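Local coordinates for ribokinase, putative (Burkholderia thailandensis, PDB 3B1N), which probably phosphorylates nucleosides, binding ADP and the nucleoside analogue mizoribine as a kinase of the ribokinase (pfkB) family, at residues 153-167 and 179-191. Residues are numbered along the deposited sequence; the frame is centred on the assembly and turned at random.
Sequences TEELAQAGVPFIFDP and LRRSIELATYIAV. With NA (sodium ion), chain H.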
ATOM      1  N   THR B 153       8.379   5.330  27.477  1.00 15.78           N
ATOM      2  CA  THR B 153       7.269   5.378  28.420  1.00 16.13           C
ATOM      3  C   THR B 153       7.720   5.143  29.852  1.00 17.99           C
ATOM      4  O   THR B 153       7.277   5.869  30.752  1.00 16.19           O
ATOM      5  CB  THR B 153       6.098   4.476  28.061  1.00 17.81           C
ATOM      6  OG1 THR B 153       6.461   3.108  28.160  1.00 21.61           O
ATOM      7  CG2 THR B 153       5.683   4.768  26.646  1.00 14.24           C
ATOM      8  N   GLU B 154       8.579   4.134  30.033  1.00 17.51           N
ATOM      9  CA  GLU B 154       9.119   3.862  31.367  1.00 19.62           C
ATOM     10  C   GLU B 154       9.890   5.059  31.909  1.00 19.34           C
ATOM     11  O   GLU B 154       9.697   5.462  33.069  1.00 20.63           O
ATOM     12  CB  GLU B 154       9.989   2.580  31.349  1.00 17.80           C
ATOM     13  CG  GLU B 154       9.187   1.293  31.086  1.00 20.58           C
ATOM     14  CD  GLU B 154       8.350   0.852  32.300  1.00 24.65           C
ATOM     15  OE1 GLU B 154       8.562   1.361  33.434  1.00 26.48           O
ATOM     16  OE2 GLU B 154       7.483  -0.022  32.120  1.00 28.90           O
ATOM     17  N   GLU B 155      10.748   5.635  31.094  1.00 19.07           N
ATOM     18  CA  GLU B 155      11.630   6.704  31.523  1.00 19.17           C
ATOM     19  C   GLU B 155      10.884   7.994  31.783  1.00 19.39           C
ATOM     20  O   GLU B 155      11.147   8.698  32.745  1.00 20.95           O
ATOM     21  CB  GLU B 155      12.718   6.917  30.519  1.00 19.13           C
ATOM     22  CG  GLU B 155      13.709   5.739  30.547  1.00 22.48           C
ATOM     23  CD  GLU B 155      14.872   5.933  29.661  1.00 28.26           C
ATOM     24  OE1 GLU B 155      14.958   7.033  29.069  1.00 28.89           O
ATOM     25  OE2 GLU B 155      15.708   4.982  29.549  1.00 28.79           O
ATOM     26  N   LEU B 156       9.927   8.327  30.922  1.00 17.64           N
ATOM     27  CA  LEU B 156       9.198   9.556  31.180  1.00 17.65           C
ATOM     28  C   LEU B 156       8.377   9.453  32.466  1.00 18.26           C
ATOM     29  O   LEU B 156       8.264  10.433  33.222  1.00 19.88           O
ATOM     30  CB  LEU B 156       8.319   9.941  29.961  1.00 15.89           C
ATOM     31  CG  LEU B 156       9.109  10.422  28.756  1.00 15.22           C
ATOM     32  CD1 LEU B 156       8.199  10.298  27.533  1.00 14.14           C
ATOM     33  CD2 LEU B 156       9.594  11.876  28.924  1.00 16.52           C
ATOM     34  N   ALA B 157       7.790   8.279  32.725  1.00 20.37           N
ATOM     35  CA  ALA B 157       6.933   8.073  33.905  1.00 21.99           C
ATOM     36  C   ALA B 157       7.803   8.159  35.139  1.00 24.42           C
ATOM     37  O   ALA B 157       7.385   8.700  36.149  1.00 24.67           O
ATOM     38  CB  ALA B 157       6.240   6.719  33.836  1.00 22.02           C
ATOM     39  N   GLN B 158       9.022   7.655  35.043  1.00 24.78           N
ATOM     40  CA  GLN B 158       9.855   7.638  36.236  1.00 27.38           C
ATOM     41  C   GLN B 158      10.432   9.034  36.514  1.00 27.34           C
ATOM     42  O   GLN B 158      10.596   9.430  37.679  1.00 28.25           O
ATOM     43  CB  GLN B 158      10.857   6.516  36.112  1.00 28.08           C
ATOM     44  CG  GLN B 158      12.137   6.856  35.499  1.00 32.15           C
ATOM     45  CD  GLN B 158      13.210   6.846  36.551  1.00 38.87           C
ATOM     46  OE1 GLN B 158      13.392   5.837  37.245  1.00 43.25           O
ATOM     47  NE2 GLN B 158      13.921   7.973  36.702  1.00 38.35           N
ATOM     48  N   ALA B 159      10.658   9.815  35.459  1.00 26.04           N
ATOM     49  CA  ALA B 159      11.058  11.221  35.579  1.00 25.78           C
ATOM     50  C   ALA B 159       9.910  12.173  35.948  1.00 25.56           C
ATOM     51  O   ALA B 159      10.149  13.372  36.160  1.00 26.61           O
ATOM     52  CB  ALA B 159      11.729  11.689  34.307  1.00 26.24           C
ATOM     53  N   GLY B 160       8.683  11.650  35.988  1.00 25.00           N
ATOM     54  CA  GLY B 160       7.489  12.433  36.310  1.00 24.33           C
ATOM     55  C   GLY B 160       7.131  13.481  35.249  1.00 23.39           C
ATOM     56  O   GLY B 160       6.513  14.489  35.559  1.00 24.55           O
ATOM     57  N   VAL B 161       7.497  13.240  33.986  1.00 21.07           N
ATOM     58  CA  VAL B 161       7.114  14.167  32.892  1.00 19.80           C
ATOM     59  C   VAL B 161       5.762  13.727  32.363  1.00 18.63           C
ATOM     60  O   VAL B 161       5.606  12.541  32.041  1.00 18.79           O
ATOM     61  CB  VAL B 161       8.176  14.157  31.749  1.00 19.62           C
ATOM     62  CG1 VAL B 161       7.700  15.021  30.549  1.00 17.31           C
ATOM     63  CG2 VAL B 161       9.537  14.621  32.241  1.00 20.36           C
ATOM     64  N   PRO B 162       4.751  14.635  32.338  1.00 16.98           N
ATOM     65  CA  PRO B 162       3.426  14.233  31.799  1.00 16.99           C
ATOM     66  C   PRO B 162       3.591  13.909  30.299  1.00 15.77           C
ATOM     67  O   PRO B 162       4.314  14.612  29.620  1.00 14.89           O
ATOM     68  CB  PRO B 162       2.557  15.465  31.983  1.00 18.19           C
ATOM     69  CG  PRO B 162       3.447  16.587  32.366  1.00 20.02           C
ATOM     70  CD  PRO B 162       4.813  16.069  32.707  1.00 17.27           C
ATOM     71  N   PHE B 163       2.974  12.838  29.826  1.00 15.01           N
ATOM     72  CA  PHE B 163       3.152  12.510  28.405  1.00 14.45           C
ATOM     73  C   PHE B 163       1.912  11.865  27.848  1.00 13.90           C
ATOM     74  O   PHE B 163       1.178  11.122  28.525  1.00 13.04           O
ATOM     75  CB  PHE B 163       4.415  11.629  28.160  1.00 14.86           C
ATOM     76  CG  PHE B 163       4.319  10.218  28.716  1.00 16.86           C
ATOM     77  CD1 PHE B 163       3.983   9.138  27.899  1.00 17.26           C
ATOM     78  CD2 PHE B 163       4.593   9.965  30.054  1.00 19.01           C
ATOM     79  CE1 PHE B 163       3.906   7.831  28.392  1.00 18.02           C
ATOM     80  CE2 PHE B 163       4.544   8.659  30.570  1.00 19.66           C
ATOM     81  CZ  PHE B 163       4.209   7.583  29.759  1.00 18.27           C
ATOM     82  N   ILE B 164       1.663  12.168  26.564  1.00 13.35           N
ATOM     83  CA  ILE B 164       0.668  11.430  25.785  1.00 12.72           C
ATOM     84  C   ILE B 164       1.303  10.140  25.258  1.00 11.90           C
ATOM     85  O   ILE B 164       2.415  10.192  24.744  1.00 12.63           O
ATOM     86  CB  ILE B 164       0.248  12.279  24.548  1.00 12.25           C
ATOM     87  CG1 ILE B 164      -0.340  13.646  24.958  1.00 12.95           C
ATOM     88  CG2 ILE B 164      -0.818  11.469  23.722  1.00 13.89           C
ATOM     89  CD1 ILE B 164      -0.805  14.505  23.758  1.00 13.70           C
ATOM     90  N   PHE B 165       0.583   9.044  25.391  1.00 13.30           N
ATOM     91  CA  PHE B 165       0.962   7.759  24.774  1.00 14.51           C
ATOM     92  C   PHE B 165       0.105   7.557  23.525  1.00 14.95           C
ATOM     93  O   PHE B 165      -1.124   7.532  23.602  1.00 14.71           O
ATOM     94  CB  PHE B 165       0.762   6.639  25.780  1.00 14.41           C
ATOM     95  CG  PHE B 165       1.098   5.265  25.255  1.00 15.01           C
ATOM     96  CD1 PHE B 165       2.327   5.012  24.651  1.00 17.92           C
ATOM     97  CD2 PHE B 165       0.202   4.231  25.427  1.00 16.52           C
ATOM     98  CE1 PHE B 165       2.635   3.711  24.190  1.00 19.54           C
ATOM     99  CE2 PHE B 165       0.480   2.954  24.939  1.00 17.21           C
ATOM    100  CZ  PHE B 165       1.705   2.714  24.329  1.00 18.92           C
ATOM    101  N   ASP B 166       0.769   7.419  22.373  1.00 13.99           N
ATOM    102  CA  ASP B 166       0.170   7.324  21.082  0.50 14.92           C
ATOM    103  C   ASP B 166       0.721   5.993  20.431  1.00 15.67           C
ATOM    104  O   ASP B 166       1.651   6.154  19.606  1.00 16.09           O
ATOM    105  CB  ASP B 166       0.698   8.643  20.447  0.50 14.99           C
ATOM    106  CG  ASP B 166       0.439   8.802  18.976  0.50 15.52           C
ATOM    107  OD1 ASP B 166      -0.526   8.222  18.461  0.50 18.43           O
ATOM    108  OD2 ASP B 166       1.250   9.559  18.331  0.50 15.93           O
ATOM    109  N   PRO B 167       0.213   4.776  20.776  1.00 16.05           N
ATOM    110  CA  PRO B 167       0.820   3.543  20.240  1.00 16.62           C
ATOM    111  C   PRO B 167       0.690   3.482  18.710  1.00 18.67           C
ATOM    112  O   PRO B 167       1.650   3.071  18.014  1.00 18.30           O
ATOM    113  CB  PRO B 167       0.113   2.423  21.005  1.00 17.76           C
ATOM    114  CG  PRO B 167      -1.197   3.025  21.523  1.00 17.71           C
ATOM    115  CD  PRO B 167      -0.878   4.475  21.739  1.00 16.00           C
ATOM    116  N   LEU B 179       1.182  -3.429  26.720  1.00 21.92           N
ATOM    117  CA  LEU B 179       0.223  -2.371  26.402  1.00 20.68           C
ATOM    118  C   LEU B 179      -0.513  -1.845  27.644  1.00 21.17           C
ATOM    119  O   LEU B 179      -0.596  -0.619  27.870  1.00 20.24           O
ATOM    120  CB  LEU B 179      -0.726  -2.830  25.281  1.00 20.97           C
ATOM    121  CG  LEU B 179      -1.688  -1.791  24.711  1.00 20.60           C
ATOM    122  CD1 LEU B 179      -0.909  -0.539  24.189  1.00 20.42           C
ATOM    123  CD2 LEU B 179      -2.539  -2.374  23.627  1.00 17.12           C
ATOM    124  N   ARG B 180      -1.041  -2.754  28.470  1.00 20.91           N
ATOM    125  CA  ARG B 180      -1.622  -2.350  29.755  1.00 20.73           C
ATOM    126  C   ARG B 180      -0.639  -1.556  30.622  1.00 20.75           C
ATOM    127  O   ARG B 180      -1.000  -0.513  31.176  1.00 20.61           O
ATOM    128  CB  ARG B 180      -2.113  -3.579  30.532  1.00 20.97           C
ATOM    129  CG  ARG B 180      -3.410  -4.188  30.010  1.00 23.34           C
ATOM    130  CD  ARG B 180      -3.939  -5.270  30.988  1.00 25.96           C
ATOM    131  NE  ARG B 180      -3.010  -6.410  31.067  1.00 25.60           N
ATOM    132  CZ  ARG B 180      -3.026  -7.451  30.239  1.00 26.35           C
ATOM    133  NH1 ARG B 180      -2.122  -8.416  30.390  1.00 28.01           N
ATOM    134  NH2 ARG B 180      -3.905  -7.515  29.240  1.00 27.55           N
ATOM    135  N   ARG B 181       0.608  -2.015  30.711  1.00 20.99           N
ATOM    136  CA  ARG B 181       1.618  -1.288  31.498  1.00 21.75           C
ATOM    137  C   ARG B 181       1.831   0.134  30.973  1.00 21.42           C
ATOM    138  O   ARG B 181       1.876   1.100  31.746  1.00 21.29           O
ATOM    139  CB  ARG B 181       2.926  -2.071  31.569  1.00 22.72           C
ATOM    140  CG  ARG B 181       4.121  -1.297  32.106  1.00 24.32           C
ATOM    141  CD  ARG B 181       3.954  -0.967  33.576  1.00 28.06           C
ATOM    142  NE  ARG B 181       5.220  -0.466  34.094  1.00 31.13           N
ATOM    143  CZ  ARG B 181       5.410  -0.050  35.339  1.00 33.15           C
ATOM    144  NH1 ARG B 181       4.418  -0.088  36.218  1.00 32.80           N
ATOM    145  NH2 ARG B 181       6.594   0.411  35.694  1.00 32.42           N
ATOM    146  N   SER B 182       1.931   0.258  29.651  1.00 21.01           N
ATOM    147  CA  SER B 182       2.177   1.577  29.042  1.00 20.54           C
ATOM    148  C   SER B 182       1.068   2.569  29.344  1.00 19.34           C
ATOM    149  O   SER B 182       1.344   3.747  29.616  1.00 20.01           O
ATOM    150  CB  SER B 182       2.395   1.405  27.531  1.00 20.37           C
ATOM    151  OG  SER B 182       3.552   0.635  27.304  1.00 24.23           O
ATOM    152  N   ILE B 183      -0.175   2.096  29.292  1.00 19.11           N
ATOM    153  CA  ILE B 183      -1.348   2.898  29.596  1.00 18.93           C
ATOM    154  C   ILE B 183      -1.394   3.270  31.081  1.00 20.02           C
ATOM    155  O   ILE B 183      -1.724   4.432  31.410  1.00 18.90           O
ATOM    156  CB  ILE B 183      -2.626   2.158  29.185  1.00 20.08           C
ATOM    157  CG1 ILE B 183      -2.688   2.048  27.649  1.00 19.88           C
ATOM    158  CG2 ILE B 183      -3.871   2.846  29.731  1.00 20.54           C
ATOM    159  CD1 ILE B 183      -3.677   0.979  27.141  1.00 20.76           C
ATOM    160  N   GLU B 184      -1.057   2.316  31.966  1.00 20.33           N
ATOM    161  CA  GLU B 184      -0.913   2.656  33.394  1.00 21.66           C
ATOM    162  C   GLU B 184       0.057   3.844  33.618  1.00 20.10           C
ATOM    163  O   GLU B 184      -0.273   4.823  34.288  1.00 21.47           O
ATOM    164  CB  GLU B 184      -0.500   1.420  34.233  1.00 22.30           C
ATOM    165  CG  GLU B 184      -1.662   0.414  34.480  1.00 29.48           C
ATOM    166  CD  GLU B 184      -1.174  -1.007  34.742  1.00 36.80           C
ATOM    167  OE1 GLU B 184      -2.027  -1.944  34.839  1.00 40.38           O
ATOM    168  OE2 GLU B 184       0.074  -1.196  34.845  1.00 40.80           O
ATOM    169  N   LEU B 185       1.212   3.817  32.973  1.00 20.44           N
ATOM    170  CA  LEU B 185       2.211   4.866  33.090  1.00 19.64           C
ATOM    171  C   LEU B 185       1.813   6.194  32.425  1.00 19.84           C
ATOM    172  O   LEU B 185       2.213   7.263  32.877  1.00 19.92           O
ATOM    173  CB  LEU B 185       3.534   4.402  32.474  1.00 19.83           C
ATOM    174  CG  LEU B 185       4.219   3.170  33.105  1.00 20.64           C
ATOM    175  CD1 LEU B 185       5.430   2.810  32.271  1.00 22.99           C
ATOM    176  CD2 LEU B 185       4.597   3.383  34.598  1.00 22.40           C
ATOM    177  N   ALA B 186       1.061   6.114  31.328  1.00 18.42           N
ATOM    178  CA  ALA B 186       0.780   7.312  30.521  1.00 17.91           C
ATOM    179  C   ALA B 186      -0.103   8.326  31.246  1.00 17.60           C
ATOM    180  O   ALA B 186      -1.010   7.943  31.985  1.00 18.10           O
ATOM    181  CB  ALA B 186       0.093   6.905  29.201  1.00 16.69           C
ATOM    182  N   THR B 187       0.096   9.609  30.973  1.00 16.53           N
ATOM    183  CA  THR B 187      -0.814  10.652  31.485  1.00 17.11           C
ATOM    184  C   THR B 187      -2.053  10.768  30.592  1.00 17.48           C
ATOM    185  O   THR B 187      -3.157  10.983  31.061  1.00 17.47           O
ATOM    186  CB  THR B 187      -0.135  12.023  31.506  1.00 17.54           C
ATOM    187  OG1 THR B 187       1.230  11.901  31.951  1.00 21.52           O
ATOM    188  CG2 THR B 187      -0.966  13.005  32.348  1.00 17.52           C
ATOM    189  N   TYR B 188      -1.847  10.674  29.273  1.00 16.04           N
ATOM    190  CA  TYR B 188      -2.964  10.742  28.344  1.00 15.16           C
ATOM    191  C   TYR B 188      -2.761   9.669  27.272  1.00 13.75           C
ATOM    192  O   TYR B 188      -1.622   9.245  27.057  1.00 15.16           O
ATOM    193  CB  TYR B 188      -3.059  12.133  27.649  1.00 15.81           C
ATOM    194  CG  TYR B 188      -2.643  13.324  28.496  1.00 15.08           C
ATOM    195  CD1 TYR B 188      -1.334  13.774  28.514  1.00 15.03           C
ATOM    196  CD2 TYR B 188      -3.587  13.992  29.301  1.00 17.74           C
ATOM    197  CE1 TYR B 188      -0.961  14.867  29.258  1.00 14.88           C
ATOM    198  CE2 TYR B 188      -3.208  15.075  30.084  1.00 15.00           C
ATOM    199  CZ  TYR B 188      -1.900  15.506  30.037  1.00 14.19           C
ATOM    200  OH  TYR B 188      -1.494  16.604  30.787  1.00 19.61           O
ATOM    201  N   ILE B 189      -3.841   9.246  26.627  1.00 14.88           N
ATOM    202  CA  ILE B 189      -3.689   8.387  25.439  0.50 14.47           C
ATOM    203  C   ILE B 189      -4.429   9.047  24.277  1.00 15.33           C
ATOM    204  O   ILE B 189      -5.536   9.565  24.426  1.00 15.94           O
ATOM    205  CB  ILE B 189      -4.091   6.888  25.725  0.50 14.65           C
ATOM    206  CG1 ILE B 189      -3.862   5.979  24.512  0.50 14.18           C
ATOM    207  CG2 ILE B 189      -5.533   6.752  26.271  0.50 15.59           C
ATOM    208  CD1 ILE B 189      -4.088   4.513  24.822  0.50 16.10           C
ATOM    209  N   ALA B 190      -3.779   9.072  23.109  1.00 15.06           N
ATOM    210  CA  ALA B 190      -4.437   9.622  21.927  1.00 15.08           C
ATOM    211  C   ALA B 190      -4.402   8.555  20.865  1.00 17.08           C
ATOM    212  O   ALA B 190      -3.346   7.976  20.607  1.00 18.96           O
ATOM    213  CB  ALA B 190      -3.728  10.857  21.455  1.00 16.60           C
ATOM    214  N   VAL B 191      -5.554   8.256  20.278  1.00 15.32           N
ATOM    215  CA  VAL B 191      -5.615   7.175  19.251  1.00 16.52           C
ATOM    216  C   VAL B 191      -6.700   7.517  18.288  1.00 15.71           C
ATOM    217  O   VAL B 191      -7.592   8.301  18.632  1.00 15.61           O
ATOM    218  CB  VAL B 191      -5.902   5.761  19.875  1.00 15.45           C
ATOM    219  CG1 VAL B 191      -4.627   5.138  20.457  1.00 18.15           C
ATOM    220  CG2 VAL B 191      -7.021   5.775  20.892  1.00 17.00           C
TER
HETATM  221 NA    NA H 403      -1.872   6.148  33.144  1.00 21.97          NA
HETATM  222  O   HOH W   1       5.918   0.611  28.996  1.00 38.16           O
HETATM  223  O   HOH W   2      -1.801   7.621  35.125  1.00 27.34           O
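Phe165 meets Ser182 and Leu179 in the hollow between strand 163-165 and helix 176-185, and shows how an aromatic ring seats a helix on a parallel sheet. With CG anti to the backbone N (chi1 179°), the ring reaches the helix, where Ser182 CB makes a CH-pi contact over one face, 3.5 Å from Phe165 CZ. Leu179 CD1 closes in at the ring edge, in plane, 3.8 Å from Phe165 CE2, while Ala186 CB nestles against Phe165 CB. The Phe163 ring, its CG between the backbone N and the carbonyl carbon (chi1 68°), turns back to the end of helix 176-185, meeting Leu185 O and Ala186 CA obliquely, the latter 3.5 Å from Phe163 CZ.

Helix segments 153-158 and 179-185 run nearly side by side, their axes 27° apart. Leu185 is the knob between them: its CD2 meets Ala157 CB and lies over the centre of one face of the Arg181 guanidinium, and its CD1 packs against the flat side of the Glu154 carboxylate, 3.5 Å from Glu154 OE2. Arg181 grips Glu154 side-on, NE to OE2 at 3.0 Å and NH2 to OE1 at 3.1 Å, with the two planes nearly coplanar. One water donates to both Thr153 OG1 and Ser182 OG, which are also hydrogen-bonded to Val150 O and Thr178 O respectively.

On the sheet's other side, which helix 251-264 covers, Ile164 CG2 abuts Ala190 CB. Thr187 OG1 accepts from Phe163 N at 2.9 Å, and Phe163 O takes the N-H of both Thr187 and Tyr188, pinning the turn where the carbonyls of Ile183, Glu184 and Ala186, with Arg213 O and a water, bind sodium. Phe165 N then donates to Tyr188 O and Ala190 N to Phe165 O, as in a parallel pair, ending near Asp166, close to inosine-binding Asp253. The whole is a beta-alpha-beta crossover of the Rossmann-like ribokinase fold.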